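PDB 5JBD: inactive glucansucrase from Lactobacillus reuteri, which belongs to glycoside hydrolase family 70, is built round a parallel beta/alpha barrel and carries a bound calcium ion. Local coordinates for residues Asp57-Tyr62 against Leu83-Pro88; Asn103-Ala108 against Glu141-Ala146; Phe261-Gly266 against Asp302-Lys307; Asp278-Asp283 against Asp294-Leu299. All blocks are in the same frame, centred on the assembly; numbering follows the deposited sequence.

Contact 1. Residues Asp57-Tyr62 against Leu83-Pro88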
# COMPACT_ATOMS: atom_id res chain seq x y z
N ASP A 57 -23.20 -20.35 10.29
CA ASP A 57 -22.69 -21.69 10.01
C ASP A 57 -23.81 -22.73 9.98
O ASP A 57 -24.97 -22.43 10.25
CB ASP A 57 -21.58 -22.08 11.01
CG ASP A 57 -20.19 -21.64 10.57
OD1 ASP A 57 -20.02 -21.11 9.44
OD2 ASP A 57 -19.25 -21.79 11.37
N TRP A 58 -23.43 -23.95 9.63
CA TRP A 58 -24.33 -25.03 9.43
C TRP A 58 -23.97 -26.20 10.36
O TRP A 58 -22.85 -26.29 10.89
CB TRP A 58 -24.26 -25.47 7.97
CG TRP A 58 -24.78 -24.45 6.97
CD1 TRP A 58 -24.39 -23.13 6.83
CD2 TRP A 58 -25.72 -24.69 5.94
NE1 TRP A 58 -25.07 -22.54 5.81
CE2 TRP A 58 -25.89 -23.47 5.24
CE3 TRP A 58 -26.45 -25.81 5.54
CZ2 TRP A 58 -26.75 -23.35 4.17
CZ3 TRP A 58 -27.31 -25.69 4.47
CH2 TRP A 58 -27.46 -24.46 3.80
N TYR A 59 -24.94 -27.10 10.54
CA TYR A 59 -24.74 -28.36 11.29
C TYR A 59 -25.56 -29.49 10.68
O TYR A 59 -26.41 -29.26 9.81
CB TYR A 59 -25.08 -28.16 12.77
CG TYR A 59 -26.55 -28.32 13.11
CD1 TYR A 59 -27.52 -27.51 12.53
CD2 TYR A 59 -26.98 -29.28 14.05
CE1 TYR A 59 -28.86 -27.67 12.85
CE2 TYR A 59 -28.31 -29.41 14.38
CZ TYR A 59 -29.25 -28.60 13.77
OH TYR A 59 -30.58 -28.72 14.08
N ARG A 60 -25.29 -30.71 11.14
CA ARG A 60 -26.03 -31.88 10.70
C ARG A 60 -26.97 -32.29 11.82
O ARG A 60 -26.52 -32.82 12.84
CB ARG A 60 -25.07 -33.03 10.39
CG ARG A 60 -25.77 -34.30 9.91
CD ARG A 60 -24.80 -35.46 9.77
NE ARG A 60 -25.49 -36.73 9.58
CZ ARG A 60 -24.88 -37.91 9.49
NH1 ARG A 60 -23.55 -38.01 9.59
NH2 ARG A 60 -25.61 -39.01 9.32
N PRO A 61 -28.29 -32.06 11.65
CA PRO A 61 -29.23 -32.60 12.66
C PRO A 61 -29.32 -34.10 12.52
O PRO A 61 -28.91 -34.65 11.49
CB PRO A 61 -30.57 -31.95 12.29
CG PRO A 61 -30.46 -31.68 10.82
CD PRO A 61 -29.01 -31.36 10.57
N TYR A 62 -29.85 -34.77 13.55
CA TYR A 62 -30.05 -36.23 13.47
C TYR A 62 -31.04 -36.58 12.36
O TYR A 62 -30.80 -37.49 11.57
CB TYR A 62 -30.48 -36.78 14.84
CG TYR A 62 -30.66 -38.30 14.86
CD1 TYR A 62 -31.87 -38.87 14.52
CD2 TYR A 62 -29.61 -39.15 15.23
CE1 TYR A 62 -32.06 -40.25 14.54
CE2 TYR A 62 -29.78 -40.54 15.26
CZ TYR A 62 -31.01 -41.08 14.90
OH TYR A 62 -31.24 -42.44 14.91
N LEU A 83 -29.41 -20.95 11.56
CA LEU A 83 -30.47 -19.93 11.64
C LEU A 83 -31.89 -20.42 11.42
O LEU A 83 -32.83 -19.65 11.64
CB LEU A 83 -30.18 -18.75 10.70
CG LEU A 83 -29.20 -17.74 11.29
CD1 LEU A 83 -28.61 -16.87 10.18
CD2 LEU A 83 -29.84 -16.90 12.40
N MET A 84 -32.07 -21.67 10.98
CA MET A 84 -33.38 -22.33 11.01
C MET A 84 -33.82 -22.75 12.42
O MET A 84 -35.02 -23.00 12.63
CB MET A 84 -33.37 -23.61 10.15
CG MET A 84 -33.54 -23.37 8.67
SD MET A 84 -33.23 -24.87 7.75
CE MET A 84 -34.67 -25.86 8.15
N TYR A 85 -32.85 -22.90 13.33
CA TYR A 85 -33.06 -23.46 14.68
C TYR A 85 -32.71 -22.53 15.84
O TYR A 85 -33.32 -22.66 16.91
CB TYR A 85 -32.22 -24.73 14.85
CG TYR A 85 -32.55 -25.85 13.88
CD1 TYR A 85 -33.51 -26.81 14.18
CD2 TYR A 85 -31.87 -25.96 12.68
CE1 TYR A 85 -33.79 -27.84 13.29
CE2 TYR A 85 -32.14 -26.98 11.78
CZ TYR A 85 -33.09 -27.92 12.09
OH TYR A 85 -33.39 -28.94 11.20
N ILE A 86 -31.71 -21.65 15.68
CA ILE A 86 -31.25 -20.76 16.75
C ILE A 86 -31.07 -19.33 16.27
O ILE A 86 -30.78 -19.08 15.09
CB ILE A 86 -29.92 -21.24 17.39
CG1 ILE A 86 -28.78 -21.31 16.37
CG2 ILE A 86 -30.11 -22.60 18.04
CD1 ILE A 86 -27.42 -21.55 17.00
N TRP A 87 -31.24 -18.38 17.20
CA TRP A 87 -31.16 -16.94 16.92
C TRP A 87 -30.57 -16.21 18.14
O TRP A 87 -30.69 -16.70 19.26
CB TRP A 87 -32.55 -16.36 16.61
CG TRP A 87 -33.25 -17.15 15.55
CD1 TRP A 87 -33.19 -16.94 14.22
CD2 TRP A 87 -34.08 -18.30 15.74
NE1 TRP A 87 -33.94 -17.87 13.55
CE2 TRP A 87 -34.50 -18.72 14.46
CE3 TRP A 87 -34.50 -19.01 16.86
CZ2 TRP A 87 -35.32 -19.84 14.27
CZ3 TRP A 87 -35.33 -20.12 16.68
CH2 TRP A 87 -35.73 -20.52 15.39
N PRO A 88 -29.91 -15.06 17.91
CA PRO A 88 -29.40 -14.27 19.04
C PRO A 88 -30.49 -13.67 19.94
O PRO A 88 -30.19 -13.33 21.09
CB PRO A 88 -28.61 -13.14 18.37
CG PRO A 88 -29.10 -13.08 16.96
CD PRO A 88 -29.57 -14.46 16.61
O HOH W 1 -27.17 -20.45 9.46

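Contact 2. Residues Asn103-Ala108 against Glu141-Ala146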
# COMPACT_ATOMS: atom_id res chain seq x y z
N ASN A 103 -40.25 -14.48 1.29
CA ASN A 103 -39.27 -14.76 0.22
C ASN A 103 -39.26 -16.24 -0.19
O ASN A 103 -38.21 -16.88 -0.28
CB ASN A 103 -37.89 -14.29 0.66
CG ASN A 103 -37.76 -12.77 0.64
OD1 ASN A 103 -37.56 -12.19 -0.41
ND2 ASN A 103 -37.92 -12.14 1.80
N GLY A 104 -40.45 -16.76 -0.48
CA GLY A 104 -40.63 -18.09 -1.07
C GLY A 104 -41.00 -19.24 -0.15
O GLY A 104 -41.06 -20.37 -0.61
N TYR A 105 -41.29 -18.98 1.13
CA TYR A 105 -41.62 -20.07 2.07
C TYR A 105 -42.97 -19.85 2.75
O TYR A 105 -43.11 -19.97 3.97
CB TYR A 105 -40.50 -20.23 3.10
CG TYR A 105 -39.12 -20.47 2.48
CD1 TYR A 105 -38.33 -19.41 2.06
CD2 TYR A 105 -38.63 -21.77 2.32
CE1 TYR A 105 -37.08 -19.62 1.50
CE2 TYR A 105 -37.38 -21.98 1.76
CZ TYR A 105 -36.61 -20.91 1.35
OH TYR A 105 -35.36 -21.10 0.80
N GLU A 106 -43.96 -19.54 1.92
CA GLU A 106 -45.34 -19.36 2.36
C GLU A 106 -46.07 -20.71 2.29
O GLU A 106 -45.89 -21.46 1.34
CB GLU A 106 -46.03 -18.33 1.45
CG GLU A 106 -47.15 -17.54 2.11
CD GLU A 106 -47.73 -16.42 1.24
OE1 GLU A 106 -47.26 -16.19 0.11
OE2 GLU A 106 -48.69 -15.77 1.71
N ASN A 107 -46.87 -21.02 3.31
CA ASN A 107 -47.81 -22.16 3.27
C ASN A 107 -48.94 -21.96 4.29
O ASN A 107 -48.73 -22.07 5.50
CB ASN A 107 -47.08 -23.49 3.52
CG ASN A 107 -47.93 -24.70 3.17
OD1 ASN A 107 -49.14 -24.72 3.38
ND2 ASN A 107 -47.28 -25.74 2.66
N ALA A 108 -50.14 -21.66 3.79
CA ALA A 108 -51.35 -21.47 4.63
C ALA A 108 -51.73 -22.71 5.45
O ALA A 108 -52.30 -22.56 6.54
CB ALA A 108 -52.53 -21.04 3.77
N GLU A 141 -38.16 -27.64 4.50
CA GLU A 141 -37.84 -29.00 4.03
C GLU A 141 -38.64 -29.37 2.78
O GLU A 141 -38.15 -30.09 1.90
CB GLU A 141 -38.06 -30.03 5.14
CG GLU A 141 -37.09 -29.92 6.32
CD GLU A 141 -35.64 -30.17 5.96
OE1 GLU A 141 -35.37 -30.92 5.00
OE2 GLU A 141 -34.75 -29.64 6.65
N GLN A 142 -39.88 -28.89 2.69
CA GLN A 142 -40.65 -29.04 1.45
C GLN A 142 -39.95 -28.33 0.28
O GLN A 142 -39.88 -28.88 -0.82
CB GLN A 142 -42.05 -28.49 1.61
CG GLN A 142 -42.93 -29.30 2.53
CD GLN A 142 -44.11 -28.45 3.01
OE1 GLN A 142 -44.47 -27.43 2.38
NE2 GLN A 142 -44.68 -28.81 4.14
N SER A 143 -39.44 -27.12 0.54
CA SER A 143 -38.71 -26.36 -0.48
C SER A 143 -37.39 -27.04 -0.90
O SER A 143 -37.10 -27.13 -2.09
CB SER A 143 -38.47 -24.92 -0.00
OG SER A 143 -37.77 -24.16 -0.97
N ILE A 144 -36.64 -27.56 0.06
CA ILE A 144 -35.42 -28.34 -0.22
C ILE A 144 -35.74 -29.55 -1.12
O ILE A 144 -35.01 -29.81 -2.07
CB ILE A 144 -34.73 -28.82 1.09
CG1 ILE A 144 -34.17 -27.62 1.87
CG2 ILE A 144 -33.61 -29.82 0.80
CD1 ILE A 144 -33.77 -27.93 3.30
N ALA A 145 -36.83 -30.26 -0.81
CA ALA A 145 -37.28 -31.41 -1.61
C ALA A 145 -37.68 -31.02 -3.04
O ALA A 145 -37.32 -31.71 -4.00
CB ALA A 145 -38.44 -32.11 -0.94
N ALA A 146 -38.40 -29.90 -3.18
CA ALA A 146 -38.80 -29.39 -4.49
C ALA A 146 -37.58 -28.98 -5.31
O ALA A 146 -37.52 -29.27 -6.50
CB ALA A 146 -39.77 -28.23 -4.34
O HOH W 2 -35.15 -23.72 -0.19

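Contact 3. Residues Phe261-Gly266 against Asp302-Lys307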
# COMPACT_ATOMS: atom_id res chain seq x y z
N PHE A 261 15.54 -13.93 1.18
CA PHE A 261 14.91 -14.58 0.02
C PHE A 261 14.85 -13.65 -1.19
O PHE A 261 15.29 -14.00 -2.29
CB PHE A 261 13.49 -15.03 0.41
CG PHE A 261 12.67 -15.61 -0.71
CD1 PHE A 261 12.85 -16.92 -1.13
CD2 PHE A 261 11.66 -14.85 -1.31
CE1 PHE A 261 12.07 -17.46 -2.14
CE2 PHE A 261 10.87 -15.39 -2.31
CZ PHE A 261 11.08 -16.70 -2.74
N LEU A 262 14.34 -12.45 -0.98
CA LEU A 262 14.21 -11.48 -2.07
C LEU A 262 15.57 -11.04 -2.62
O LEU A 262 15.72 -10.89 -3.83
CB LEU A 262 13.37 -10.28 -1.62
CG LEU A 262 11.90 -10.61 -1.32
CD1 LEU A 262 11.26 -9.45 -0.61
CD2 LEU A 262 11.12 -10.98 -2.59
N LEU A 263 16.57 -10.91 -1.75
CA LEU A 263 17.92 -10.52 -2.15
C LEU A 263 18.68 -11.62 -2.88
O LEU A 263 19.76 -11.35 -3.44
CB LEU A 263 18.74 -10.04 -0.94
CG LEU A 263 18.32 -8.73 -0.24
CD1 LEU A 263 18.93 -8.63 1.15
CD2 LEU A 263 18.67 -7.49 -1.06
N ASN A 264 18.14 -12.84 -2.89
CA ASN A 264 18.70 -13.98 -3.61
C ASN A 264 17.63 -14.75 -4.42
O ASN A 264 17.79 -15.94 -4.68
CB ASN A 264 19.37 -14.92 -2.59
CG ASN A 264 20.58 -14.29 -1.95
OD1 ASN A 264 21.64 -14.25 -2.55
ND2 ASN A 264 20.41 -13.76 -0.76
N TYR A 265 16.57 -14.05 -4.85
CA TYR A 265 15.35 -14.68 -5.40
C TYR A 265 15.61 -15.74 -6.48
O TYR A 265 15.21 -16.91 -6.33
CB TYR A 265 14.37 -13.61 -5.91
CG TYR A 265 13.12 -14.21 -6.53
CD1 TYR A 265 12.16 -14.82 -5.73
CD2 TYR A 265 12.92 -14.20 -7.90
CE1 TYR A 265 11.03 -15.40 -6.27
CE2 TYR A 265 11.77 -14.75 -8.46
CZ TYR A 265 10.83 -15.34 -7.64
OH TYR A 265 9.71 -15.94 -8.17
N GLY A 266 16.24 -15.35 -7.58
CA GLY A 266 16.47 -16.27 -8.69
C GLY A 266 17.30 -17.50 -8.30
O GLY A 266 16.95 -18.64 -8.64
N ASP A 302 25.70 -6.83 7.10
CA ASP A 302 26.34 -8.15 7.28
C ASP A 302 26.66 -8.83 5.95
O ASP A 302 27.75 -9.38 5.77
CB ASP A 302 25.43 -9.07 8.11
CG ASP A 302 25.45 -8.72 9.58
OD1 ASP A 302 26.24 -7.83 9.99
OD2 ASP A 302 24.65 -9.34 10.32
N MET A 303 25.69 -8.79 5.04
CA MET A 303 25.81 -9.48 3.76
C MET A 303 26.75 -8.77 2.79
O MET A 303 27.53 -9.42 2.09
CB MET A 303 24.42 -9.63 3.10
CG MET A 303 23.47 -10.62 3.78
SD MET A 303 21.79 -10.55 3.09
CE MET A 303 22.11 -11.30 1.49
N TYR A 304 26.67 -7.43 2.74
CA TYR A 304 27.34 -6.64 1.71
C TYR A 304 28.32 -5.55 2.18
O TYR A 304 28.91 -4.88 1.34
CB TYR A 304 26.25 -5.99 0.83
CG TYR A 304 25.20 -6.95 0.27
CD1 TYR A 304 25.57 -8.01 -0.57
CD2 TYR A 304 23.83 -6.78 0.54
CE1 TYR A 304 24.61 -8.87 -1.10
CE2 TYR A 304 22.87 -7.64 0.02
CZ TYR A 304 23.25 -8.68 -0.80
OH TYR A 304 22.29 -9.52 -1.34
N HIS A 305 28.46 -5.32 3.48
CA HIS A 305 29.42 -4.36 4.03
C HIS A 305 29.20 -2.94 3.49
O HIS A 305 30.04 -2.34 2.81
CB HIS A 305 30.83 -4.86 3.80
CG HIS A 305 31.02 -6.28 4.20
ND1 HIS A 305 31.02 -6.68 5.51
CD2 HIS A 305 31.17 -7.40 3.46
CE1 HIS A 305 31.21 -7.99 5.57
NE2 HIS A 305 31.30 -8.45 4.33
N THR A 306 28.02 -2.44 3.82
CA THR A 306 27.50 -1.18 3.32
C THR A 306 27.94 0.01 4.18
O THR A 306 28.25 1.07 3.64
CB THR A 306 25.97 -1.21 3.28
OG1 THR A 306 25.48 -1.64 4.55
CG2 THR A 306 25.48 -2.17 2.21
N LYS A 307 27.93 -0.16 5.49
CA LYS A 307 28.27 0.91 6.41
C LYS A 307 29.75 1.28 6.25
O LYS A 307 30.62 0.40 6.27
CB LYS A 307 27.95 0.49 7.84
CG LYS A 307 27.97 1.63 8.85
CD LYS A 307 27.42 1.17 10.20
CE LYS A 307 27.41 2.30 11.22
NZ LYS A 307 26.84 1.88 12.52
O HOH W 3 23.20 -11.82 -2.15

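Contact 4. Residues Asp278-Asp283 against Asp294-Leu299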
# COMPACT_ATOMS: atom_id res chain seq x y z
N ASP A 278 18.51 -6.16 -5.46
CA ASP A 278 19.68 -5.50 -4.90
C ASP A 278 19.38 -4.72 -3.63
O ASP A 278 20.29 -4.45 -2.83
CB ASP A 278 20.26 -4.55 -5.94
CG ASP A 278 20.67 -5.26 -7.21
OD1 ASP A 278 21.67 -6.02 -7.16
OD2 ASP A 278 19.97 -5.11 -8.24
N GLY A 279 18.12 -4.34 -3.45
CA GLY A 279 17.72 -3.56 -2.29
C GLY A 279 16.22 -3.43 -2.23
O GLY A 279 15.51 -4.11 -2.99
N PHE A 280 15.73 -2.56 -1.34
CA PHE A 280 14.30 -2.43 -1.08
C PHE A 280 13.75 -1.02 -1.12
O PHE A 280 14.41 -0.05 -0.72
CB PHE A 280 13.97 -3.03 0.28
CG PHE A 280 14.36 -4.46 0.41
CD1 PHE A 280 13.67 -5.44 -0.31
CD2 PHE A 280 15.41 -4.85 1.24
CE1 PHE A 280 14.02 -6.78 -0.20
CE2 PHE A 280 15.76 -6.19 1.35
CZ PHE A 280 15.07 -7.16 0.63
N ARG A 281 12.52 -0.93 -1.62
CA ARG A 281 11.64 0.19 -1.34
C ARG A 281 10.76 -0.27 -0.19
O ARG A 281 10.04 -1.26 -0.34
CB ARG A 281 10.84 0.57 -2.60
CG ARG A 281 9.91 1.75 -2.46
CD ARG A 281 8.56 1.37 -1.87
NE ARG A 281 7.55 2.42 -1.99
CZ ARG A 281 6.29 2.31 -1.54
NH1 ARG A 281 5.88 1.20 -0.94
NH2 ARG A 281 5.43 3.30 -1.72
N VAL A 282 10.82 0.40 0.95
CA VAL A 282 10.17 -0.09 2.16
C VAL A 282 8.79 0.53 2.34
O VAL A 282 8.66 1.72 2.70
CB VAL A 282 11.05 0.12 3.41
CG1 VAL A 282 10.38 -0.49 4.63
CG2 VAL A 282 12.43 -0.49 3.19
N ASP A 283 7.75 -0.26 2.07
CA ASP A 283 6.37 0.20 2.16
C ASP A 283 5.96 0.47 3.60
O ASP A 283 6.30 -0.31 4.51
CB ASP A 283 5.43 -0.87 1.58
CG ASP A 283 3.97 -0.41 1.55
OD1 ASP A 283 3.67 0.58 0.84
OD2 ASP A 283 3.16 -1.06 2.22
N ASP A 294 16.04 -1.01 11.53
CA ASP A 294 17.37 -1.32 12.07
C ASP A 294 17.86 -2.68 11.58
O ASP A 294 18.99 -2.83 11.14
CB ASP A 294 17.35 -1.34 13.61
CG ASP A 294 17.20 0.04 14.23
OD1 ASP A 294 17.55 1.06 13.60
OD2 ASP A 294 16.76 0.10 15.39
N GLN A 295 16.98 -3.67 11.68
CA GLN A 295 17.32 -5.08 11.38
C GLN A 295 17.59 -5.31 9.90
O GLN A 295 18.53 -6.02 9.55
CB GLN A 295 16.22 -6.00 11.91
CG GLN A 295 16.25 -6.02 13.44
CD GLN A 295 14.94 -6.39 14.11
OE1 GLN A 295 13.89 -6.51 13.46
NE2 GLN A 295 15.00 -6.52 15.43
N MET A 296 16.80 -4.66 9.05
CA MET A 296 17.05 -4.69 7.61
C MET A 296 18.44 -4.13 7.29
O MET A 296 19.19 -4.73 6.54
CB MET A 296 15.99 -3.90 6.85
CG MET A 296 16.18 -3.86 5.34
SD MET A 296 15.01 -2.82 4.47
CE MET A 296 13.62 -3.94 4.40
N GLY A 297 18.76 -2.96 7.85
CA GLY A 297 20.09 -2.38 7.66
C GLY A 297 21.21 -3.27 8.16
O GLY A 297 22.24 -3.42 7.51
N GLN A 298 20.99 -3.91 9.31
CA GLN A 298 21.98 -4.83 9.89
C GLN A 298 22.26 -6.01 8.96
O GLN A 298 23.42 -6.36 8.74
CB GLN A 298 21.54 -5.31 11.26
CG GLN A 298 22.61 -6.09 12.02
CD GLN A 298 22.10 -6.69 13.31
OE1 GLN A 298 20.98 -6.39 13.76
NE2 GLN A 298 22.92 -7.57 13.91
N LEU A 299 21.20 -6.61 8.42
CA LEU A 299 21.32 -7.73 7.48
C LEU A 299 22.11 -7.34 6.25
O LEU A 299 23.04 -8.03 5.85
CB LEU A 299 19.94 -8.24 7.02
CG LEU A 299 19.90 -9.36 5.96
CD1 LEU A 299 20.54 -10.64 6.50
CD2 LEU A 299 18.49 -9.66 5.49

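Contact 1. Residues Asp57-Tyr62 against Leu83-Pro88
The phenol ring of Tyr59 meets Tyr85 edge first, its plane standing at 89° to the other ring and the two centroids 5.2 Å apart, an offset T-shaped (edge-to-face) pair. Tyr59 brings its hydroxyl end: OH hangs over the middle of the Tyr85 ring, 3.1 Å above the plane, while CE1 lies 3.5 Å from Tyr85 CD2 near the rim. With chi1 at 85°, Tyr59 CG sits between its own backbone N and carbonyl carbon, which swings the ring out from the short strand 58-59 onto its partner. The oxygen above the ring is gripped by a hydrogen bond with Asn36 O. Strand 58-59 pairs antiparallel with strand 80-81; after the latter the chain runs through a 3-10 segment that includes Leu83 and Met84, toward helix 90-101, and the aromatic pair joins the first strand to that connection. Pro61 crosses Tyr85 at about a right angle at its phenol end, CG 4.0 Å from Tyr85 OH, and its own N lies over one face of Tyr59. Beyond the rings a water spans the backbones, giving a hydrogen bond to Asp57 O at 3.1 Å and accepting one from Leu83 N.

Contact 2. Residues Asn103-Ala108 against Glu141-Ala146
Tyr105 and Ser143 form the close part of this contact, where the loop after helix 90-101 lies against helix 126-147. A chi1 of -180° carries Ser143 OG to the Tyr105 ring, obliquely, 3.5 Å from CE2, and Ser143 CB follows at 3.6 Å from the same carbon. The backbones approach most nearly here, with the CA atoms of Tyr105 and Ser143 7.4 Å apart. Tyr105 is buried: its ring also touches Leu136, Val139 and Ile140 of the same helix and meets the ring of Phe100. Its hydroxyl is held by two bonds, one with Asp156 OD2 of helix 151-162 and one from a water whose oxygen is 2.8 Å from Tyr105 OH. That water also bonds to Ser143 OG, likewise at 2.8 Å, linking the two hydroxyls without direct contact between them.

The other end is looser and more exposed to solvent. Asn107 ND2 reaches Gln142 OE1 at 3.3 Å in a weak, bent hydrogen bond, with an N-H...O angle of 133°. The two side chains cross at about a right angle and their amide planes are 68° apart. Each amide has a firmer partner beyond this pair: Asn107 OD1 takes the backbone N of Asn109, and Gln142 NE2 gives to Gln66 O. A buried tyrosine against a helix, flanked by a weak amide link, makes this plain loop-on-helix packing within a helical region that also includes helices 90-101 and 151-162.

Contact 3. Residues Phe261-Gly266 against Asp302-Lys307
Leu263 meets both Met303 and Tyr304 near the end of helix 291-304, and Asn264 joins it at the turn between helices 249-263 and 265-269. Leu263 has its CG anti to the carbonyl carbon (chi1 -67°), and it touches at two levels: the CD1 methyl lies 4.0 Å from Met303 SD, and nearer the backbone CB is 3.6 Å from Tyr304 OH. The same CD1 sits at the edge of the Tyr304 ring, near its plane and 4.2 Å from CE2. Met303 runs extended through chi2 and then bends at chi3 (71°), a kink that carries its methyl toward Asn264; CE stops 3.7 Å from Asn264 ND2, the two side chains coming from opposite directions. Met303 CB also lies above the centre of the Tyr304 ring, so these neighbouring side chains pack on each other while both face Leu263. The ring of Tyr304 is stacked with His316 as well.

Asn264 occupies an N-cap position without making a capping bond; its ND2 gives instead to Tyr260 O in the preceding helix. Its OD1 accepts a hydrogen bond from a water at 2.9 Å, and that water lies 2.6 Å from Tyr304 OH, to which it is also hydrogen-bonded. The direct contacts of Leu263 and Met303 are therefore unspecific van der Waals packing, and the directional tie at this partly exposed edge comes from the water between Asn264 OD1 and Tyr304 OH.

Contact 4. Residues Asp278-Asp283 against Asp294-Leu299
Met296 of helix 291-304 packs its thioether against Phe280 and Val282, two residues of strand 279-282 that both direct their side chains at the helix. In this apolar packing Met296 CE lies 3.7 Å from Phe280 CD2, and Val282 CG2 meets Met296 SD at 3.7 Å, tip to tip. A fully extended start to the methionine (chi1 179°), followed by a bend at chi3 (-81°), sets sulfur and methyl against the two strand residues.

A Met-aromatic contact is the second kind. Met296 SD is 5.0 Å from the centroid of the Phe280 ring and 60° off the ring normal, an oblique approach.

Ionic bonding belongs to the strand's other side, where Arg281 points away from the helix. Its NH1 gives a hydrogen bond, part of a salt bridge, to the anti lone pair of Asp283 OD1 at 2.9 Å, nearly in the guanidinium plane, and it also pairs with Asp747 on the neighbouring strand.

Strand 279-282 belongs to the parallel barrel and helix 291-304 follows it, a beta-alpha unit of the TIM-barrel fold. With Arg281 paired to Asp283 and Asp747 away from the helix, this strand-helix contact holds by van der Waals and sulfur-aromatic contact alone.

Overall arrangement
Contacts 3 and 4 belong to one piece of the barrel: both use helix 291-304, their centres are about 9 Å apart, and Leu263 of contact 3 packs on Phe280 of contact 4. Contact 4 is wholly buried and joins strand to helix by apolar and sulfur groups; contact 3, partly buried at the helix ends, adds a bridging water. Contacts 1 and 2 form a second group, their centres about 17 Å apart, touching through Met84 and Glu141; the centres of contacts 1 and 4 are about 51 Å apart. Contact 1 is buried, with an aromatic pair beside a water bridging backbone atoms; contact 2 is partly buried, its water joining side-chain hydroxyls, with a weak amide link.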